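Local structure of penicillin-binding protein 2 (Pbp2) (Helicobacter pylori, 5LP5) at residues D293-L298 and E536-S541; R251-V256 and A439-V444; D244-N249 and G572-K577. The protein probably cross-links or trims peptidoglycan as a penicillin-binding serine enzyme, and forms a complex with MreC, part of the core machinery of bacterial cell wall synthesis. All coordinates share one frame; numbering follows the deposited sequence.

Interaction 1. Residues D293-L298 and E536-S541; sequences DIYNPL and EYFHRS
The rings of Y295 and F538 each carry a sequence neighbour on one face: CG2 of I294 lies 4.3 Å above the Y295 ring, over its centre, and CD2 of Y537 lies likewise over the centre of the F538 ring. The two rings approach each other obliquely, CE1 of Y295 to CZ of F538 at 4.0 Å. This joins two surface loops of the transpeptidase domain, one a type I beta turn running from D293 to N296, the other the loop that leads into strand 542-549. Both side chains have CG anti to the carbonyl carbon (chi1 -62° in Y295, -76° in F538), which sets the direction in which each ring leaves its loop; they cross at about a right angle. A looser approach comes from I294, whose CG1 is 4.5 Å from CZ of F538. No hydrogen bond spans the loops, and what they bury is small. R251 reaches both loops, by a cation-pi contact with Y295 and a hydrogen bond with Y537 OH, while H564 meets the rings of Y537 and F538. The turn that presents Y295 is also an Asx turn, in which Y295 N reaches D293 OD1 at 3.0 Å, coming from above the carboxylate plane.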
loop_
_atom_site.group_PDB
_atom_site.type_symbol
_atom_site.label_atom_id
_atom_site.label_comp_id
_atom_site.label_asym_id
_atom_site.label_seq_id
_atom_site.Cartn_x
_atom_site.Cartn_y
_atom_site.Cartn_z
ATOM N N ASP A 293 15.616 21.026 15.480
ATOM C CA ASP A 293 16.939 20.717 14.927
ATOM C C ASP A 293 17.403 21.994 14.228
ATOM O O ASP A 293 16.747 22.498 13.312
ATOM C CB ASP A 293 16.890 19.528 13.952
ATOM C CG ASP A 293 18.266 19.112 13.454
ATOM O OD1 ASP A 293 19.234 19.874 13.615
ATOM O OD2 ASP A 293 18.378 18.009 12.876
ATOM N N ILE A 294 18.514 22.538 14.697
ATOM C CA ILE A 294 19.022 23.785 14.154
ATOM C C ILE A 294 19.458 23.639 12.692
ATOM O O ILE A 294 19.434 24.619 11.955
ATOM C CB ILE A 294 20.172 24.365 15.033
ATOM C CG1 ILE A 294 20.703 25.680 14.461
ATOM C CG2 ILE A 294 21.333 23.384 15.170
ATOM C CD1 ILE A 294 19.625 26.663 14.064
ATOM N N TYR A 295 19.836 22.431 12.262
ATOM C CA TYR A 295 20.311 22.249 10.897
ATOM C C TYR A 295 19.166 22.191 9.908
ATOM O O TYR A 295 19.392 22.033 8.712
ATOM C CB TYR A 295 21.132 20.995 10.769
ATOM C CG TYR A 295 22.372 20.988 11.597
ATOM C CD1 TYR A 295 23.299 22.011 11.521
ATOM C CD2 TYR A 295 22.648 19.914 12.433
ATOM C CE1 TYR A 295 24.467 21.971 12.284
ATOM C CE2 TYR A 295 23.804 19.861 13.194
ATOM C CZ TYR A 295 24.709 20.886 13.121
ATOM O OH TYR A 295 25.846 20.817 13.881
ATOM N N ASN A 296 17.936 22.289 10.399
ATOM C CA ASN A 296 16.775 22.532 9.540
ATOM C C ASN A 296 16.546 21.390 8.521
ATOM O O ASN A 296 16.832 21.529 7.335
ATOM C CB ASN A 296 16.968 23.890 8.855
ATOM C CG ASN A 296 15.716 24.408 8.210
ATOM O OD1 ASN A 296 14.626 23.850 8.369
ATOM N ND2 ASN A 296 15.865 25.485 7.464
ATOM N N PRO A 297 16.040 20.245 8.999
ATOM C CA PRO A 297 15.835 19.054 8.180
ATOM C C PRO A 297 14.734 19.204 7.137
ATOM O O PRO A 297 14.782 18.537 6.093
ATOM C CB PRO A 297 15.419 17.984 9.196
ATOM C CG PRO A 297 15.847 18.501 10.511
ATOM C CD PRO A 297 15.685 19.985 10.399
ATOM N N LEU A 298 13.752 20.056 7.414
ATOM C CA LEU A 298 12.627 20.194 6.510
ATOM C C LEU A 298 12.987 20.998 5.280
ATOM O O LEU A 298 12.189 21.098 4.360
ATOM C CB LEU A 298 11.462 20.858 7.208
ATOM C CG LEU A 298 10.863 20.036 8.336
ATOM C CD1 LEU A 298 9.798 20.892 9.004
ATOM C CD2 LEU A 298 10.283 18.700 7.868
ATOM N N GLU A 536 34.977 29.406 13.841
ATOM C CA GLU A 536 33.897 28.613 14.447
ATOM C C GLU A 536 32.847 28.251 13.394
ATOM O O GLU A 536 32.599 29.030 12.490
ATOM C CB GLU A 536 33.253 29.376 15.614
ATOM C CG GLU A 536 32.387 28.517 16.536
ATOM C CD GLU A 536 30.917 28.476 16.136
ATOM O OE1 GLU A 536 30.369 29.537 15.768
ATOM O OE2 GLU A 536 30.312 27.380 16.196
ATOM N N TYR A 537 32.243 27.072 13.542
ATOM C CA TYR A 537 31.512 26.400 12.457
ATOM C C TYR A 537 30.548 27.285 11.641
ATOM O O TYR A 537 30.597 27.277 10.416
ATOM C CB TYR A 537 30.794 25.153 12.998
ATOM C CG TYR A 537 30.111 24.337 11.926
ATOM C CD1 TYR A 537 30.638 23.115 11.486
ATOM C CD2 TYR A 537 28.928 24.782 11.350
ATOM C CE1 TYR A 537 30.004 22.383 10.491
ATOM C CE2 TYR A 537 28.291 24.056 10.368
ATOM C CZ TYR A 537 28.820 22.875 9.935
ATOM O OH TYR A 537 28.102 22.224 8.955
ATOM N N PHE A 538 29.681 28.045 12.304
ATOM C CA PHE A 538 28.624 28.805 11.592
ATOM C C PHE A 538 29.101 30.067 10.873
ATOM O O PHE A 538 28.386 30.634 10.053
ATOM C CB PHE A 538 27.490 29.149 12.554
ATOM C CG PHE A 538 26.614 27.987 12.847
ATOM C CD1 PHE A 538 25.704 27.563 11.899
ATOM C CD2 PHE A 538 26.736 27.283 14.029
ATOM C CE1 PHE A 538 24.903 26.468 12.135
ATOM C CE2 PHE A 538 25.941 26.187 14.277
ATOM C CZ PHE A 538 25.021 25.778 13.329
ATOM N N HIS A 539 30.303 30.515 11.201
ATOM C CA HIS A 539 30.879 31.699 10.555
ATOM C C HIS A 539 31.558 31.355 9.228
ATOM O O HIS A 539 31.826 32.236 8.403
ATOM C CB HIS A 539 31.845 32.391 11.515
ATOM C CG HIS A 539 31.184 33.441 12.343
ATOM N ND1 HIS A 539 30.773 33.229 13.643
ATOM C CD2 HIS A 539 30.821 34.707 12.030
ATOM C CE1 HIS A 539 30.209 34.332 14.104
ATOM N NE2 HIS A 539 30.225 35.243 13.146
ATOM N N ARG A 540 31.787 30.061 9.022
ATOM C CA ARG A 540 32.549 29.576 7.893
ATOM C C ARG A 540 31.832 29.818 6.585
ATOM O O ARG A 540 30.599 29.719 6.493
ATOM C CB ARG A 540 32.820 28.088 8.056
ATOM C CG ARG A 540 33.727 27.768 9.234
ATOM C CD ARG A 540 33.880 26.265 9.435
ATOM N NE ARG A 540 34.724 25.971 10.590
ATOM C CZ ARG A 540 34.970 24.753 11.061
ATOM N NH1 ARG A 540 34.438 23.680 10.489
ATOM N NH2 ARG A 540 35.748 24.609 12.126
ATOM N N SER A 541 32.635 30.137 5.570
ATOM C CA SER A 541 32.168 30.265 4.195
ATOM C C SER A 541 31.584 28.917 3.681
ATOM O O SER A 541 32.056 27.837 4.063
ATOM C CB SER A 541 33.338 30.731 3.309
ATOM O OG SER A 541 34.176 31.670 3.985
#

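Interaction 2. Residues R251-V256 and A439-V444; sequences RGAILV and ATPLQV
A253 and L255 pack against P441 and L442 in a buried helix-on-sheet contact, its centre about 9 Å from the centre of the chain. Strand 252-258 is an inner strand of the five-stranded antiparallel sheet of the transpeptidase domain, paired with strands 264-270 and 556-562. Helix 441-453 lies against one face of it, an arrangement in keeping with the penicillin-binding fold, where helices cover both faces of such a sheet. A253 and L255 point toward the helix, and I254 between them points away. The methyl of A253 meets the proline ring, CB to P441 CG at 4.3 Å. L255 reaches further: with CG anti to its carbonyl carbon (chi1 -73°), its CD1 is carried into the first helical turn. There L255 CD1 lies 3.5 Å from the backbone O of P441. The same L255 CD1 is 4.1 Å from P441 CB and 4.0 Å from CD2 of L442. One methyl thus touches the side chains of two successive helix residues and the peptide that joins them. T440 is the N-cap of the helix and forms a capping box with Q443: Q443 N donates to T440 OG1 at 3.2 Å, and T440 N to Q443 OE1 at 3.1 Å, while Q443 NE2 reaches E394 O. The proline that follows T440 brings no N-H needing a partner. P441 and V444 also lean on W544 of strand 542-549, and L442 on A303 and V398. The strand meets the helix through apolar side chains and, at L255 CD1, the P441-L442 peptide, without a hydrogen bond, so the cohesion is mainly van der Waals and hydrophobic.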
loop_
_atom_site.group_PDB
_atom_site.type_symbol
_atom_site.label_atom_id
_atom_site.label_comp_id
_atom_site.label_asym_id
_atom_site.label_seq_id
_atom_site.Cartn_x
_atom_site.Cartn_y
_atom_site.Cartn_z
ATOM N N ARG A 251 26.071 19.206 6.112
ATOM C CA ARG A 251 24.831 19.760 5.562
ATOM C C ARG A 251 25.119 20.352 4.197
ATOM O O ARG A 251 26.216 20.817 3.933
ATOM C CB ARG A 251 24.231 20.840 6.456
ATOM C CG ARG A 251 23.856 20.340 7.830
ATOM C CD ARG A 251 24.998 20.552 8.799
ATOM N NE ARG A 251 25.138 19.434 9.714
ATOM C CZ ARG A 251 26.261 19.143 10.356
ATOM N NH1 ARG A 251 27.353 19.881 10.187
ATOM N NH2 ARG A 251 26.301 18.111 11.183
ATOM N N GLY A 252 24.119 20.322 3.322
ATOM C CA GLY A 252 24.282 20.853 1.975
ATOM C C GLY A 252 23.396 20.115 1.005
ATOM O O GLY A 252 22.283 19.741 1.352
ATOM N N ALA A 253 23.893 19.925 -0.212
ATOM C CA ALA A 253 23.103 19.317 -1.272
ATOM C C ALA A 253 23.976 18.812 -2.409
ATOM O O ALA A 253 25.033 19.391 -2.690
ATOM C CB ALA A 253 22.100 20.308 -1.812
ATOM N N ILE A 254 23.511 17.744 -3.060
ATOM C CA ILE A 254 24.250 17.131 -4.163
ATOM C C ILE A 254 23.359 16.618 -5.305
ATOM O O ILE A 254 22.285 16.080 -5.074
ATOM C CB ILE A 254 25.165 16.005 -3.664
ATOM C CG1 ILE A 254 25.955 15.426 -4.829
ATOM C CG2 ILE A 254 24.362 14.921 -2.959
ATOM C CD1 ILE A 254 27.142 14.625 -4.361
ATOM N N LEU A 255 23.834 16.795 -6.534
ATOM C CA LEU A 255 23.020 16.571 -7.718
ATOM C C LEU A 255 23.830 15.940 -8.805
ATOM O O LEU A 255 24.908 16.403 -9.116
ATOM C CB LEU A 255 22.498 17.897 -8.263
ATOM C CG LEU A 255 21.389 18.601 -7.488
ATOM C CD1 LEU A 255 21.256 20.038 -7.969
ATOM C CD2 LEU A 255 20.083 17.841 -7.671
ATOM N N VAL A 256 23.293 14.875 -9.380
ATOM C CA VAL A 256 23.864 14.274 -10.575
ATOM C C VAL A 256 22.810 14.352 -11.658
ATOM O O VAL A 256 21.639 14.079 -11.384
ATOM C CB VAL A 256 24.251 12.800 -10.355
ATOM C CG1 VAL A 256 24.705 12.175 -11.656
ATOM C CG2 VAL A 256 25.344 12.689 -9.312
ATOM N N ALA A 439 21.645 31.878 -5.934
ATOM C CA ALA A 439 21.223 30.806 -6.807
ATOM C C ALA A 439 20.915 29.569 -6.004
ATOM O O ALA A 439 21.265 29.487 -4.830
ATOM C CB ALA A 439 22.298 30.513 -7.830
ATOM N N THR A 440 20.221 28.630 -6.658
ATOM C CA THR A 440 19.910 27.301 -6.115
ATOM C C THR A 440 20.902 26.312 -6.697
ATOM O O THR A 440 21.367 26.496 -7.813
ATOM C CB THR A 440 18.471 26.844 -6.487
ATOM O OG1 THR A 440 18.266 26.890 -7.919
ATOM C CG2 THR A 440 17.412 27.708 -5.781
ATOM N N PRO A 441 21.254 25.262 -5.937
ATOM C CA PRO A 441 22.044 24.173 -6.504
ATOM C C PRO A 441 21.513 23.643 -7.823
ATOM O O PRO A 441 22.304 23.254 -8.671
ATOM C CB PRO A 441 21.983 23.106 -5.425
ATOM C CG PRO A 441 21.933 23.888 -4.164
ATOM C CD PRO A 441 21.137 25.124 -4.476
ATOM N N LEU A 442 20.197 23.662 -8.012
ATOM C CA LEU A 442 19.630 23.309 -9.316
ATOM C C LEU A 442 20.111 24.251 -10.439
ATOM O O LEU A 442 20.508 23.795 -11.512
ATOM C CB LEU A 442 18.103 23.250 -9.255
ATOM C CG LEU A 442 17.505 21.901 -8.803
ATOM C CD1 LEU A 442 15.993 22.016 -8.579
ATOM C CD2 LEU A 442 17.760 20.775 -9.785
ATOM N N GLN A 443 20.084 25.550 -10.184
ATOM C CA GLN A 443 20.509 26.541 -11.181
ATOM C C GLN A 443 21.943 26.306 -11.627
ATOM O O GLN A 443 22.241 26.322 -12.841
ATOM C CB GLN A 443 20.318 27.979 -10.650
ATOM C CG GLN A 443 18.852 28.424 -10.721
ATOM C CD GLN A 443 18.560 29.768 -10.091
ATOM O OE1 GLN A 443 19.172 30.159 -9.099
ATOM N NE2 GLN A 443 17.604 30.482 -10.673
ATOM N N VAL A 444 22.819 26.054 -10.649
ATOM C CA VAL A 444 24.253 25.825 -10.918
ATOM C C VAL A 444 24.447 24.577 -11.783
ATOM O O VAL A 444 25.246 24.582 -12.725
ATOM C CB VAL A 444 25.041 25.672 -9.608
ATOM C CG1 VAL A 444 26.503 25.363 -9.884
ATOM C CG2 VAL A 444 24.920 26.932 -8.763
#

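Interaction 3. Residues D244-N249 and G572-K577; sequences DKLFEN and GGLLVK
L574, which meets L246, lies within the helical turn closed by the bond from V576 N to G572 O, 3.2 Å long. Across the contact itself no polar bond forms: the last turn of helix 237-246 and the first of helix 572-584 meet mainly through hydrocarbon. L246 has CG anti to its carbonyl carbon (chi1 -65°), which sends both methyls to the L574 and K577 side. L246 CD2 comes between these two residues, 4.1 Å from CD2 of L574 and 3.7 Å from CB of K577. L246 CD1 instead approaches the backbone, 3.8 Å from L574 O. The fit is mutual, since CD2 of L574 lies 3.8 Å from the O of L246. K577 runs at a slant past L246, its CB and CD against the methyl and its amino end turned off from the other helix. At F247 the chain leaves helical geometry, and this ring stacks with Y270 and rests on I560 and V562. L574 also touches V562, while L575 packs on I558, I545 and A547. Pairing the helix before the first strand with the C-terminal helix on one sheet face is consistent with the penicillin-binding transpeptidase fold; the two are joined to each other through L246, L574 and K577, and to strands 264-270, 542-549 and 556-562 by F247, L574 and L575.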
loop_
_atom_site.group_PDB
_atom_site.type_symbol
_atom_site.label_atom_id
_atom_site.label_comp_id
_atom_site.label_asym_id
_atom_site.label_seq_id
_atom_site.Cartn_x
_atom_site.Cartn_y
_atom_site.Cartn_z
ATOM N N ASP A 244 24.266 9.950 0.185
ATOM C CA ASP A 244 24.030 10.043 1.625
ATOM C C ASP A 244 25.338 9.824 2.379
ATOM O O ASP A 244 25.693 10.601 3.241
ATOM C CB ASP A 244 22.941 9.056 2.081
ATOM C CG ASP A 244 21.508 9.573 1.824
ATOM O OD1 ASP A 244 21.274 10.394 0.907
ATOM O OD2 ASP A 244 20.592 9.143 2.546
ATOM N N LYS A 245 26.067 8.777 2.032
ATOM C CA LYS A 245 27.346 8.451 2.689
ATOM C C LYS A 245 28.315 9.635 2.644
ATOM O O LYS A 245 28.978 9.935 3.617
ATOM C CB LYS A 245 27.971 7.215 2.012
ATOM C CG LYS A 245 29.310 6.732 2.538
ATOM C CD LYS A 245 29.180 5.881 3.793
ATOM C CE LYS A 245 30.505 5.198 4.145
ATOM N NZ LYS A 245 30.565 4.690 5.551
ATOM N N LEU A 246 28.388 10.314 1.513
ATOM C CA LEU A 246 29.338 11.404 1.345
ATOM C C LEU A 246 29.014 12.589 2.243
ATOM O O LEU A 246 29.926 13.258 2.728
ATOM C CB LEU A 246 29.383 11.845 -0.121
ATOM C CG LEU A 246 29.919 10.824 -1.140
ATOM C CD1 LEU A 246 29.743 11.316 -2.576
ATOM C CD2 LEU A 246 31.380 10.505 -0.865
ATOM N N PHE A 247 27.720 12.835 2.471
ATOM C CA PHE A 247 27.233 13.943 3.327
ATOM C C PHE A 247 26.897 13.467 4.736
ATOM O O PHE A 247 25.962 13.962 5.356
ATOM C CB PHE A 247 25.979 14.599 2.717
ATOM C CG PHE A 247 26.279 15.682 1.719
ATOM C CD1 PHE A 247 26.540 15.377 0.405
ATOM C CD2 PHE A 247 26.300 17.011 2.096
ATOM C CE1 PHE A 247 26.820 16.363 -0.516
ATOM C CE2 PHE A 247 26.571 18.010 1.176
ATOM C CZ PHE A 247 26.829 17.687 -0.129
ATOM N N GLU A 248 27.674 12.521 5.248
ATOM C CA GLU A 248 27.293 11.795 6.446
ATOM C C GLU A 248 27.339 12.676 7.681
ATOM O O GLU A 248 26.480 12.556 8.555
ATOM C CB GLU A 248 28.181 10.573 6.624
ATOM C CG GLU A 248 27.684 9.580 7.655
ATOM C CD GLU A 248 28.366 8.218 7.525
ATOM O OE1 GLU A 248 28.819 7.874 6.409
ATOM O OE2 GLU A 248 28.456 7.484 8.542
ATOM N N ASN A 249 28.334 13.558 7.750
ATOM C CA ASN A 249 28.447 14.540 8.843
ATOM C C ASN A 249 28.345 15.966 8.326
ATOM O O ASN A 249 28.876 16.872 8.932
ATOM C CB ASN A 249 29.789 14.368 9.567
ATOM C CG ASN A 249 29.750 13.273 10.615
ATOM O OD1 ASN A 249 28.740 13.122 11.310
ATOM N ND2 ASN A 249 30.844 12.500 10.736
ATOM N N GLY A 572 36.780 18.437 -3.589
ATOM C CA GLY A 572 37.236 17.557 -4.656
ATOM C C GLY A 572 37.213 16.087 -4.273
ATOM O O GLY A 572 37.035 15.238 -5.132
ATOM N N GLY A 573 37.394 15.787 -2.987
ATOM C CA GLY A 573 37.411 14.403 -2.514
ATOM C C GLY A 573 36.044 13.746 -2.594
ATOM O O GLY A 573 35.936 12.513 -2.674
ATOM N N LEU A 574 35.007 14.583 -2.594
ATOM C CA LEU A 574 33.620 14.119 -2.683
ATOM C C LEU A 574 33.203 13.955 -4.141
ATOM O O LEU A 574 32.513 12.994 -4.482
ATOM C CB LEU A 574 32.661 15.085 -1.972
ATOM C CG LEU A 574 32.851 15.366 -0.472
ATOM C CD1 LEU A 574 31.767 16.335 -0.005
ATOM C CD2 LEU A 574 32.850 14.109 0.396
ATOM N N LEU A 575 33.620 14.885 -4.992
ATOM C CA LEU A 575 33.374 14.787 -6.427
ATOM C C LEU A 575 33.917 13.482 -7.056
ATOM O O LEU A 575 33.208 12.807 -7.820
ATOM C CB LEU A 575 33.987 15.989 -7.144
ATOM C CG LEU A 575 33.845 16.049 -8.672
ATOM C CD1 LEU A 575 32.403 15.855 -9.133
ATOM C CD2 LEU A 575 34.380 17.381 -9.187
ATOM N N VAL A 576 35.168 13.141 -6.746
ATOM C CA VAL A 576 35.779 11.919 -7.280
ATOM C C VAL A 576 34.976 10.701 -6.875
ATOM O O VAL A 576 34.687 9.832 -7.702
ATOM C CB VAL A 576 37.262 11.700 -6.861
ATOM C CG1 VAL A 576 38.154 12.724 -7.540
ATOM C CG2 VAL A 576 37.448 11.738 -5.339
ATOM N N LYS A 577 34.597 10.651 -5.607
ATOM C CA LYS A 577 33.931 9.478 -5.082
ATOM C C LYS A 577 32.626 9.192 -5.795
ATOM O O LYS A 577 32.310 8.022 -6.039
ATOM C CB LYS A 577 33.732 9.613 -3.587
ATOM C CG LYS A 577 35.061 9.426 -2.884
ATOM C CD LYS A 577 34.993 9.606 -1.388
ATOM C CE LYS A 577 36.397 9.592 -0.819
ATOM N NZ LYS A 577 36.304 9.655 0.653
#

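In the fold
Interactions 2 and 3 lie on opposite faces of the five-stranded sheet, their centres 14 Å apart, with F247 of interaction 3 packing on A253 and I254 of strand 252-258. Interaction 1 sits at the surface, its centre 16 Å from the centre of interaction 2 and 18 Å from that of interaction 3. R251, at the start of interaction 2, touches both loops of interaction 1. In sequence, residues 244-249, 251-256 and 293-298 all find partners after residue 438; interactions 1 and 2 interleave, and interaction 3 encloses both. The transpeptidase sheet and its flanking helices are thus closed by bringing early and late parts of the chain together.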